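PDB 4DUN: putative phenazine biosynthesis PhzC/PhzF protein from Clostridium difficile, which is probably an isomerase of the PhzF family, although the substrate on which it acts is not established. Local coordinates for residues A[25-30]-A[48-53]; A[31-36]-A[59-64]; A[78-83]-A[94-99]. All coordinates share one frame; numbering follows the deposited sequence.

Contact 1 of 3, residues A[25-30]-A[48-53]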
loop_
_atom_site.group_PDB
_atom_site.type_symbol
_atom_site.label_atom_id
_atom_site.label_comp_id
_atom_site.label_asym_id
_atom_site.label_seq_id
_atom_site.Cartn_x
_atom_site.Cartn_y
_atom_site.Cartn_z
ATOM N N CYS A 25 3.350 -15.087 -3.432
ATOM C CA CYS A 25 4.655 -15.594 -3.014
ATOM C C CYS A 25 4.642 -17.129 -3.063
ATOM O O CYS A 25 3.832 -17.753 -2.368
ATOM C CB CYS A 25 4.973 -15.067 -1.620
ATOM S SG CYS A 25 6.575 -15.593 -0.988
ATOM N N VAL A 26 5.499 -17.732 -3.924
ATOM C CA VAL A 26 5.527 -19.177 -4.138
ATOM C C VAL A 26 6.711 -19.745 -3.370
ATOM O O VAL A 26 7.861 -19.348 -3.613
ATOM C CB VAL A 26 5.535 -19.595 -5.636
ATOM C CG1 VAL A 26 5.472 -21.123 -5.781
ATOM C CG2 VAL A 26 4.399 -18.923 -6.412
ATOM N N LEU A 27 6.418 -20.642 -2.410
ATOM C CA LEU A 27 7.431 -21.221 -1.523
ATOM C C LEU A 27 7.660 -22.699 -1.757
ATOM O O LEU A 27 6.696 -23.451 -1.928
ATOM C CB LEU A 27 7.004 -21.048 -0.054
ATOM C CG LEU A 27 6.705 -19.632 0.456
ATOM C CD1 LEU A 27 5.801 -19.693 1.676
ATOM C CD2 LEU A 27 7.979 -18.931 0.837
ATOM N N ASP A 28 8.933 -23.125 -1.665
ATOM C CA ASP A 28 9.337 -24.530 -1.772
ATOM C C ASP A 28 9.163 -25.225 -0.427
ATOM O O ASP A 28 8.955 -26.438 -0.366
ATOM C CB ASP A 28 10.815 -24.644 -2.208
ATOM C CG ASP A 28 11.161 -24.168 -3.611
ATOM O OD1 ASP A 28 10.258 -23.653 -4.309
ATOM O OD2 ASP A 28 12.341 -24.297 -4.005
ATOM N N ARG A 29 9.308 -24.453 0.652
ATOM C CA ARG A 29 9.227 -24.913 2.036
ATOM C C ARG A 29 8.375 -23.962 2.866
ATOM O O ARG A 29 8.172 -22.816 2.475
ATOM C CB ARG A 29 10.640 -25.003 2.649
ATOM C CG ARG A 29 11.538 -26.058 2.020
ATOM C CD ARG A 29 12.930 -26.068 2.618
ATOM N NE ARG A 29 13.641 -27.295 2.255
ATOM C CZ ARG A 29 14.794 -27.688 2.789
ATOM N NH1 ARG A 29 15.387 -26.953 3.723
ATOM N NH2 ARG A 29 15.361 -28.821 2.397
ATOM N N ARG A 30 7.932 -24.423 4.036
ATOM C CA ARG A 30 7.147 -23.614 4.959
ATOM C C ARG A 30 7.981 -22.536 5.575
ATOM O O ARG A 30 9.163 -22.746 5.868
ATOM C CB ARG A 30 6.587 -24.470 6.106
ATOM C CG ARG A 30 5.704 -25.573 5.644
ATOM C CD ARG A 30 4.954 -26.155 6.805
ATOM N NE ARG A 30 4.173 -27.295 6.355
ATOM C CZ ARG A 30 3.002 -27.206 5.736
ATOM N NH1 ARG A 30 2.462 -26.016 5.489
ATOM N NH2 ARG A 30 2.365 -28.301 5.354
ATOM N N THR A 48 -1.481 -10.441 0.053
ATOM C CA THR A 48 -0.380 -11.271 -0.438
ATOM C C THR A 48 -0.813 -12.709 -0.203
ATOM O O THR A 48 -1.123 -13.090 0.940
ATOM C CB THR A 48 0.997 -10.964 0.190
ATOM O OG1 THR A 48 1.344 -9.629 -0.167
ATOM C CG2 THR A 48 2.091 -11.920 -0.332
ATOM N N ALA A 49 -0.834 -13.498 -1.283
ATOM C CA ALA A 49 -1.139 -14.928 -1.276
ATOM C C ALA A 49 0.169 -15.709 -1.136
ATOM O O ALA A 49 1.184 -15.325 -1.733
ATOM C CB ALA A 49 -1.857 -15.319 -2.563
ATOM N N PHE A 50 0.169 -16.736 -0.296
ATOM C CA PHE A 50 1.348 -17.581 -0.083
ATOM C C PHE A 50 0.987 -18.975 -0.490
ATOM O O PHE A 50 0.059 -19.546 0.089
ATOM C CB PHE A 50 1.810 -17.555 1.391
ATOM C CG PHE A 50 2.330 -16.218 1.817
ATOM C CD1 PHE A 50 1.465 -15.240 2.312
ATOM C CD2 PHE A 50 3.686 -15.923 1.723
ATOM C CE1 PHE A 50 1.937 -13.964 2.630
ATOM C CE2 PHE A 50 4.162 -14.641 2.063
ATOM C CZ PHE A 50 3.284 -13.678 2.505
ATOM N N VAL A 51 1.693 -19.521 -1.485
ATOM C CA VAL A 51 1.462 -20.874 -1.988
ATOM C C VAL A 51 2.621 -21.754 -1.543
ATOM O O VAL A 51 3.781 -21.452 -1.865
ATOM C CB VAL A 51 1.298 -20.915 -3.543
ATOM C CG1 VAL A 51 1.179 -22.353 -4.057
ATOM C CG2 VAL A 51 0.109 -20.063 -4.018
ATOM N N VAL A 52 2.316 -22.839 -0.818
ATOM C CA VAL A 52 3.324 -23.817 -0.422
ATOM C C VAL A 52 3.178 -24.985 -1.358
ATOM O O VAL A 52 2.135 -25.653 -1.359
ATOM C CB VAL A 52 3.270 -24.259 1.072
ATOM C CG1 VAL A 52 4.328 -25.336 1.363
ATOM C CG2 VAL A 52 3.443 -23.068 2.009
ATOM N N LYS A 53 4.202 -25.226 -2.178
ATOM C CA LYS A 53 4.139 -26.366 -3.077
ATOM C C LYS A 53 4.780 -27.550 -2.385
ATOM O O LYS A 53 5.963 -27.498 -2.050
ATOM C CB LYS A 53 4.730 -26.088 -4.478
ATOM C CG LYS A 53 5.954 -25.190 -4.566
ATOM C CD LYS A 53 6.301 -24.921 -6.021
ATOM C CE LYS A 53 7.674 -24.331 -6.209
ATOM N NZ LYS A 53 8.087 -24.331 -7.639
HETATM O O HOH W 1 8.555 -28.227 -2.372
#

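Contact 2 of 3, residues A[31-36]-A[59-64]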
loop_
_atom_site.group_PDB
_atom_site.type_symbol
_atom_site.label_atom_id
_atom_site.label_comp_id
_atom_site.label_asym_id
_atom_site.label_seq_id
_atom_site.Cartn_x
_atom_site.Cartn_y
_atom_site.Cartn_z
ATOM N N ILE A 31 7.354 -21.384 5.805
ATOM C CA ILE A 31 7.969 -20.279 6.523
ATOM C C ILE A 31 6.999 -19.918 7.672
ATOM O O ILE A 31 5.795 -20.208 7.564
ATOM C CB ILE A 31 8.334 -19.071 5.609
ATOM C CG1 ILE A 31 7.084 -18.367 5.055
ATOM C CG2 ILE A 31 9.335 -19.473 4.516
ATOM C CD1 ILE A 31 7.365 -17.027 4.362
ATOM N N PRO A 32 7.462 -19.278 8.757
ATOM C CA PRO A 32 6.532 -18.948 9.844
ATOM C C PRO A 32 5.397 -18.027 9.398
ATOM O O PRO A 32 5.607 -17.189 8.515
ATOM C CB PRO A 32 7.423 -18.233 10.861
ATOM C CG PRO A 32 8.795 -18.745 10.589
ATOM C CD PRO A 32 8.852 -18.907 9.107
ATOM N N LEU A 33 4.202 -18.181 10.010
ATOM C CA LEU A 33 3.048 -17.300 9.738
ATOM C C LEU A 33 3.412 -15.845 10.053
ATOM O O LEU A 33 2.951 -14.947 9.339
ATOM C CB LEU A 33 1.798 -17.720 10.530
ATOM C CG LEU A 33 1.269 -19.140 10.268
ATOM C CD1 LEU A 33 -0.017 -19.386 11.053
ATOM C CD2 LEU A 33 1.048 -19.384 8.776
ATOM N N GLU A 34 4.234 -15.603 11.109
ATOM C CA GLU A 34 4.678 -14.246 11.466
ATOM C C GLU A 34 5.528 -13.628 10.337
ATOM O O GLU A 34 5.440 -12.419 10.102
ATOM C CB GLU A 34 5.460 -14.250 12.778
ATOM C CG GLU A 34 4.567 -14.275 14.007
ATOM C CD GLU A 34 5.290 -14.356 15.341
ATOM O OE1 GLU A 34 6.498 -14.683 15.348
ATOM O OE2 GLU A 34 4.639 -14.116 16.384
ATOM N N LEU A 35 6.330 -14.453 9.636
ATOM C CA LEU A 35 7.120 -13.977 8.497
ATOM C C LEU A 35 6.190 -13.690 7.296
ATOM O O LEU A 35 6.406 -12.693 6.603
ATOM C CB LEU A 35 8.232 -14.955 8.118
ATOM C CG LEU A 35 9.207 -14.495 6.994
ATOM C CD1 LEU A 35 9.818 -13.116 7.274
ATOM C CD2 LEU A 35 10.301 -15.527 6.774
ATOM N N MET A 36 5.143 -14.542 7.071
ATOM C CA MET A 36 4.188 -14.275 5.988
ATOM C C MET A 36 3.517 -12.919 6.234
ATOM O O MET A 36 3.391 -12.125 5.299
ATOM C CB MET A 36 3.133 -15.393 5.857
ATOM C CG MET A 36 3.697 -16.700 5.379
ATOM S SD MET A 36 2.345 -17.897 5.274
ATOM C CE MET A 36 3.300 -19.425 5.093
ATOM N N GLU A 59 -0.851 -25.663 -0.601
ATOM C CA GLU A 59 -1.491 -24.998 0.531
ATOM C C GLU A 59 -1.510 -23.542 0.206
ATOM O O GLU A 59 -0.490 -23.019 -0.251
ATOM C CB GLU A 59 -0.733 -25.232 1.844
ATOM C CG GLU A 59 -0.997 -26.585 2.461
ATOM C CD GLU A 59 -0.303 -26.728 3.799
ATOM O OE1 GLU A 59 -0.180 -25.716 4.532
ATOM O OE2 GLU A 59 0.143 -27.855 4.100
ATOM N N LEU A 60 -2.642 -22.887 0.408
ATOM C CA LEU A 60 -2.787 -21.466 0.063
ATOM C C LEU A 60 -3.304 -20.690 1.261
ATOM O O LEU A 60 -4.332 -21.058 1.829
ATOM C CB LEU A 60 -3.734 -21.300 -1.155
ATOM C CG LEU A 60 -4.208 -19.864 -1.548
ATOM C CD1 LEU A 60 -3.023 -18.970 -1.978
ATOM C CD2 LEU A 60 -5.303 -19.908 -2.644
ATOM N N ARG A 61 -2.548 -19.659 1.639
ATOM C CA ARG A 61 -2.962 -18.668 2.625
ATOM C C ARG A 61 -2.931 -17.236 2.060
ATOM O O ARG A 61 -2.231 -16.969 1.162
ATOM C CB ARG A 61 -2.121 -18.732 3.904
ATOM C CG ARG A 61 -2.098 -20.074 4.605
ATOM C CD ARG A 61 -1.119 -20.085 5.790
ATOM N NE ARG A 61 -0.970 -21.369 6.464
ATOM C CZ ARG A 61 -1.543 -21.660 7.622
ATOM N NH1 ARG A 61 -2.297 -20.786 8.217
ATOM N NH2 ARG A 61 -1.360 -22.817 8.198
ATOM N N TRP A 62 -3.731 -16.378 2.635
ATOM C CA TRP A 62 -3.773 -14.990 2.253
ATOM C C TRP A 62 -3.649 -14.101 3.472
ATOM O O TRP A 62 -4.245 -14.345 4.477
ATOM C CB TRP A 62 -5.065 -14.615 1.532
ATOM C CG TRP A 62 -5.648 -15.609 0.597
ATOM C CD1 TRP A 62 -5.481 -15.660 -0.740
ATOM C CD2 TRP A 62 -6.528 -16.664 0.922
ATOM N NE1 TRP A 62 -6.188 -16.653 -1.267
ATOM C CE2 TRP A 62 -6.830 -17.320 -0.268
ATOM C CE3 TRP A 62 -7.080 -17.127 2.104
ATOM C CZ2 TRP A 62 -7.664 -18.384 -0.318
ATOM C CZ3 TRP A 62 -7.881 -18.194 2.050
ATOM C CH2 TRP A 62 -8.170 -18.818 0.856
ATOM N N PHE A 63 -2.893 -13.033 3.301
ATOM C CA PHE A 63 -2.686 -12.046 4.345
ATOM C C PHE A 63 -2.912 -10.660 3.801
ATOM O O PHE A 63 -2.368 -10.318 2.745
ATOM C CB PHE A 63 -1.245 -12.140 4.868
ATOM C CG PHE A 63 -0.951 -13.329 5.731
ATOM C CD1 PHE A 63 -0.760 -14.591 5.165
ATOM C CD2 PHE A 63 -0.800 -13.189 7.106
ATOM C CE1 PHE A 63 -0.454 -15.694 5.971
ATOM C CE2 PHE A 63 -0.483 -14.295 7.906
ATOM C CZ PHE A 63 -0.323 -15.540 7.329
ATOM N N THR A 64 -3.669 -9.842 4.534
ATOM C CA THR A 64 -3.743 -8.420 4.205
ATOM C C THR A 64 -2.468 -7.808 4.840
ATOM O O THR A 64 -1.795 -8.518 5.598
ATOM C CB THR A 64 -5.029 -7.774 4.777
ATOM O OG1 THR A 64 -4.907 -7.756 6.203
ATOM C CG2 THR A 64 -6.326 -8.473 4.320
#

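Contact 3 of 3, residues A[78-83]-A[94-99]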
loop_
_atom_site.group_PDB
_atom_site.type_symbol
_atom_site.label_atom_id
_atom_site.label_comp_id
_atom_site.label_asym_id
_atom_site.label_seq_id
_atom_site.Cartn_x
_atom_site.Cartn_y
_atom_site.Cartn_z
ATOM N N ALA A 78 -5.467 -14.870 -8.860
ATOM C CA ALA A 78 -4.073 -14.458 -9.095
ATOM C C ALA A 78 -3.094 -15.627 -8.829
ATOM O O ALA A 78 -2.172 -15.837 -9.621
ATOM C CB ALA A 78 -3.708 -13.261 -8.220
ATOM N N ALA A 79 -3.279 -16.358 -7.715
ATOM C CA ALA A 79 -2.419 -17.508 -7.378
ATOM C C ALA A 79 -2.513 -18.609 -8.478
ATOM O O ALA A 79 -1.490 -19.157 -8.863
ATOM C CB ALA A 79 -2.807 -18.082 -6.022
ATOM N N ALA A 80 -3.725 -18.902 -8.984
ATOM C CA ALA A 80 -3.920 -19.903 -10.038
ATOM C C ALA A 80 -3.212 -19.450 -11.314
ATOM O O ALA A 80 -2.574 -20.264 -11.974
ATOM C CB ALA A 80 -5.407 -20.128 -10.303
ATOM N N TYR A 81 -3.294 -18.142 -11.641
ATOM C CA TYR A 81 -2.605 -17.568 -12.806
ATOM C C TYR A 81 -1.093 -17.823 -12.679
ATOM O O TYR A 81 -0.453 -18.309 -13.615
ATOM C CB TYR A 81 -2.917 -16.054 -12.926
ATOM C CG TYR A 81 -1.998 -15.325 -13.895
ATOM C CD1 TYR A 81 -2.334 -15.192 -15.237
ATOM C CD2 TYR A 81 -0.770 -14.809 -13.473
ATOM C CE1 TYR A 81 -1.490 -14.533 -16.133
ATOM C CE2 TYR A 81 0.102 -14.190 -14.370
ATOM C CZ TYR A 81 -0.270 -14.041 -15.695
ATOM O OH TYR A 81 0.579 -13.410 -16.575
ATOM N N VAL A 82 -0.536 -17.577 -11.486
ATOM C CA VAL A 82 0.888 -17.792 -11.252
ATOM C C VAL A 82 1.254 -19.284 -11.432
ATOM O O VAL A 82 2.242 -19.570 -12.113
ATOM C CB VAL A 82 1.322 -17.246 -9.869
ATOM C CG1 VAL A 82 2.734 -17.721 -9.499
ATOM C CG2 VAL A 82 1.252 -15.719 -9.853
ATOM N N ILE A 83 0.467 -20.207 -10.837
ATOM C CA ILE A 83 0.725 -21.653 -10.926
ATOM C C ILE A 83 0.784 -22.101 -12.403
ATOM O O ILE A 83 1.771 -22.722 -12.819
ATOM C CB ILE A 83 -0.329 -22.483 -10.114
ATOM C CG1 ILE A 83 -0.255 -22.201 -8.581
ATOM C CG2 ILE A 83 -0.240 -23.996 -10.419
ATOM C CD1 ILE A 83 1.165 -22.504 -7.845
ATOM N N ILE A 94 -6.368 -26.419 -10.968
ATOM C CA ILE A 94 -5.538 -26.026 -9.835
ATOM C C ILE A 94 -6.373 -26.197 -8.556
ATOM O O ILE A 94 -7.434 -25.582 -8.416
ATOM C CB ILE A 94 -4.931 -24.597 -9.973
ATOM C CG1 ILE A 94 -4.117 -24.388 -11.300
ATOM C CG2 ILE A 94 -4.041 -24.266 -8.775
ATOM C CD1 ILE A 94 -4.886 -23.615 -12.378
ATOM N N ASP A 95 -5.908 -27.081 -7.655
ATOM C CA ASP A 95 -6.537 -27.323 -6.354
ATOM C C ASP A 95 -5.716 -26.671 -5.278
ATOM O O ASP A 95 -4.494 -26.882 -5.228
ATOM C CB ASP A 95 -6.673 -28.831 -6.049
ATOM C CG ASP A 95 -7.728 -29.549 -6.869
ATOM O OD1 ASP A 95 -8.566 -28.865 -7.481
ATOM O OD2 ASP A 95 -7.751 -30.796 -6.840
ATOM N N PHE A 96 -6.383 -25.922 -4.389
ATOM C CA PHE A 96 -5.738 -25.282 -3.238
ATOM C C PHE A 96 -6.369 -25.733 -1.940
ATOM O O PHE A 96 -7.594 -25.756 -1.841
ATOM C CB PHE A 96 -5.869 -23.758 -3.313
ATOM C CG PHE A 96 -5.166 -23.072 -4.454
ATOM C CD1 PHE A 96 -3.776 -22.976 -4.478
ATOM C CD2 PHE A 96 -5.893 -22.423 -5.449
ATOM C CE1 PHE A 96 -3.123 -22.285 -5.503
ATOM C CE2 PHE A 96 -5.238 -21.694 -6.453
ATOM C CZ PHE A 96 -3.856 -21.638 -6.476
ATOM N N PHE A 97 -5.541 -26.028 -0.926
ATOM C CA PHE A 97 -6.023 -26.351 0.405
ATOM C C PHE A 97 -5.836 -25.121 1.272
ATOM O O PHE A 97 -4.726 -24.601 1.392
ATOM C CB PHE A 97 -5.339 -27.597 0.965
ATOM C CG PHE A 97 -5.823 -28.830 0.235
ATOM C CD1 PHE A 97 -5.107 -29.349 -0.836
ATOM C CD2 PHE A 97 -7.047 -29.411 0.558
ATOM C CE1 PHE A 97 -5.589 -30.456 -1.551
ATOM C CE2 PHE A 97 -7.515 -30.529 -0.142
ATOM C CZ PHE A 97 -6.783 -31.043 -1.190
ATOM N N THR A 98 -6.954 -24.605 1.820
ATOM C CA THR A 98 -6.989 -23.346 2.569
ATOM C C THR A 98 -7.682 -23.483 3.933
ATOM O O THR A 98 -8.255 -24.529 4.238
ATOM C CB THR A 98 -7.760 -22.275 1.752
ATOM O OG1 THR A 98 -9.176 -22.487 1.896
ATOM C CG2 THR A 98 -7.344 -22.232 0.252
ATOM N N GLN A 99 -7.747 -22.362 4.675
ATOM C CA GLN A 99 -8.448 -22.250 5.973
ATOM C C GLN A 99 -9.929 -22.595 5.824
ATOM O O GLN A 99 -10.550 -23.010 6.795
ATOM C CB GLN A 99 -8.345 -20.811 6.510
ATOM C CG GLN A 99 -6.945 -20.393 6.947
ATOM C CD GLN A 99 -6.579 -20.881 8.320
ATOM O OE1 GLN A 99 -7.284 -21.685 8.944
ATOM N NE2 GLN A 99 -5.460 -20.394 8.821
#

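Contact 1 of 3, residues A[25-30]-A[48-53]
Cys25 and Leu27 supply every main-chain donor and acceptor that the 25-30 segment offers directly to residues 48-53. Cys25 N reaches Ala49 O at 2.8 Å, and Leu27 N reaches Val51 O at 2.8 Å. In return Cys25 O accepts Val51 N, and Leu27 O accepts Lys53 N at 3.1 Å. All four N-H...O angles are 168° or wider. This staggered pattern, together with axes only 19° apart, identifies two neighbouring parallel strands. On one face the CB of Cys25 lies 3.7 Å from Phe50 CD2, meeting the ring obliquely, and further along Leu27 CD1 slants against Val52 CG2 at 4.1 Å. On the other face are Val26 and Val51, which pack on Val82 and Ile83 of helix 73-87. That division matches the DAP-epimerase-like fold, in which strands curl around a central helix: the valines face the barrel interior, while Phe50 is covered from outside by Met36 and Ile39 of helix 33-43, the connection between the two strands. Past the C-terminal end of strand 25-27 the contact turns polar. Lys53 CG sits between its own N and carbonyl carbon (chi1 37°), beside Leu27 O, and the extended remainder of the chain crosses Val26 at about a right angle, with CD 3.9 Å from Val26 CG1. Asp28 runs alongside it, but Asp28 OD1 stays 4.0 Å from Lys53 NZ, too far for a salt bridge; the ammonium has a long, weak ion pair with Glu5 of strand 4-11. A water donates to both Asp28 O and Lys53 O. Arg30, after the turn, reaches Glu59 on the next strand in a salt bridge.

Contact 2 of 3, residues A[31-36]-A[59-64]
The Phe63 ring and the Arg61 guanidinium each receive helix side chains on one face. Over the ring stands Met36 CB, 3.6 Å above its plane, displaced toward the rim and only 25° off the normal through the centroid, which makes this a CH-pi contact. Met36 SD comes to the same ring obliquely, 4.7 Å from the centroid, as a Met-aromatic contact. Met36 and Phe63 cross at about a right angle; extended beyond CG, the methionine brings SD past the CE1 corner of the ring to within 4.1 Å of Arg61 CD. Over the guanidinium, Leu33 CD2 is 3.6 Å from Arg61 CZ, the two side chains again crossing nearly perpendicularly. The same methyl lies 4.3 Å from Phe63 CZ, and Leu33 O approaches Phe63 CE2 at 3.8 Å, so the first turn of the helix spans both groups. No hydrogen bond joins the segments; the charge of Arg61 is met by Glu68, whose OE2 forms a salt bridge with NH1 and whose side chain also touches Leu33 and Phe63. Pro32 occupies the N-cap position, and its carbonyl accepts Met36 N. Arg61 and Phe63 project from one face of strand 57-63, while Trp62 points away from the helix. This is consistent with the outer layer of a DAP-epimerase-like domain: helix 33-43 lies against the outside of the barrel wall, with the side chain of Phe63 about 7 Å from that of Glu47, the predicted active-site residue.

Contact 3 of 3, residues A[78-83]-A[94-99]
Helix 78-83 and strand 94-98 run at 127° to one another with their axes 9.5 Å apart at closest approach, and the nearest CA atoms, those of Ala80 and Ile94, are 6.3 Å apart. Ala79 and Ala80 lie on this side of the helix, together with Ile83. The packing fits the central helix of a DAP-epimerase-like domain, which is enclosed by a curled wall of strands: Ala78 and Val82, on other sides of helix 73-87, touch strands 4-11 and 20-27, whereas Ala79, Ala80 and Ile83 serve strand 93-98. All five touching residues are buried, and no hydrogen bond crosses between the segments. Phe96 and Ile94 share the strand's side of the contact almost equally. With CG anti to its carbonyl carbon (chi1 -65°), Phe96 turns its ring toward the helix so that CZ leads: CZ lies 3.7 Å from Ala79 CB and equally close to the backbone nitrogen of Ala80. That nitrogen lies at the ring edge, near its plane, while Ala79 CB approaches obliquely. One face of the Phe96 ring is covered from within its own strand by Ile94 CG2. Leu60 of strand 57-63 packs on the same phenylalanine. Ile83, one turn after Ala79, slides past Ile94 in the opposite direction, a detail that is less certain because the Ile83 side chain has two conformers. Ala80 also touches Val105 of strand 101-108, and its CB closes on Ile94 CD1 at 4.1 Å.

Overall arrangement
From the N terminus, the chain passes through strand 20-27, helix 33-43, strand 47-54 and strand 57-63. Contact 1 closes the loop from residues 25-30 to 48-53, and contact 2 the one from 31-36 to 59-64; their segments alternate, so the two loops cross, sharing helix 33-43. Contact 3 opens only after both have closed and joins helix 73-87 to strand 93-98 over a short connection. Strands 47-54, 57-63 and 93-98 are consecutive neighbours in the barrel wall. Contact 2 lies on its outside and contact 3 on its inside, while contact 1 belongs to the wall itself: Phe50 meets Phe63 outward and Val51 meets Phe96 inward.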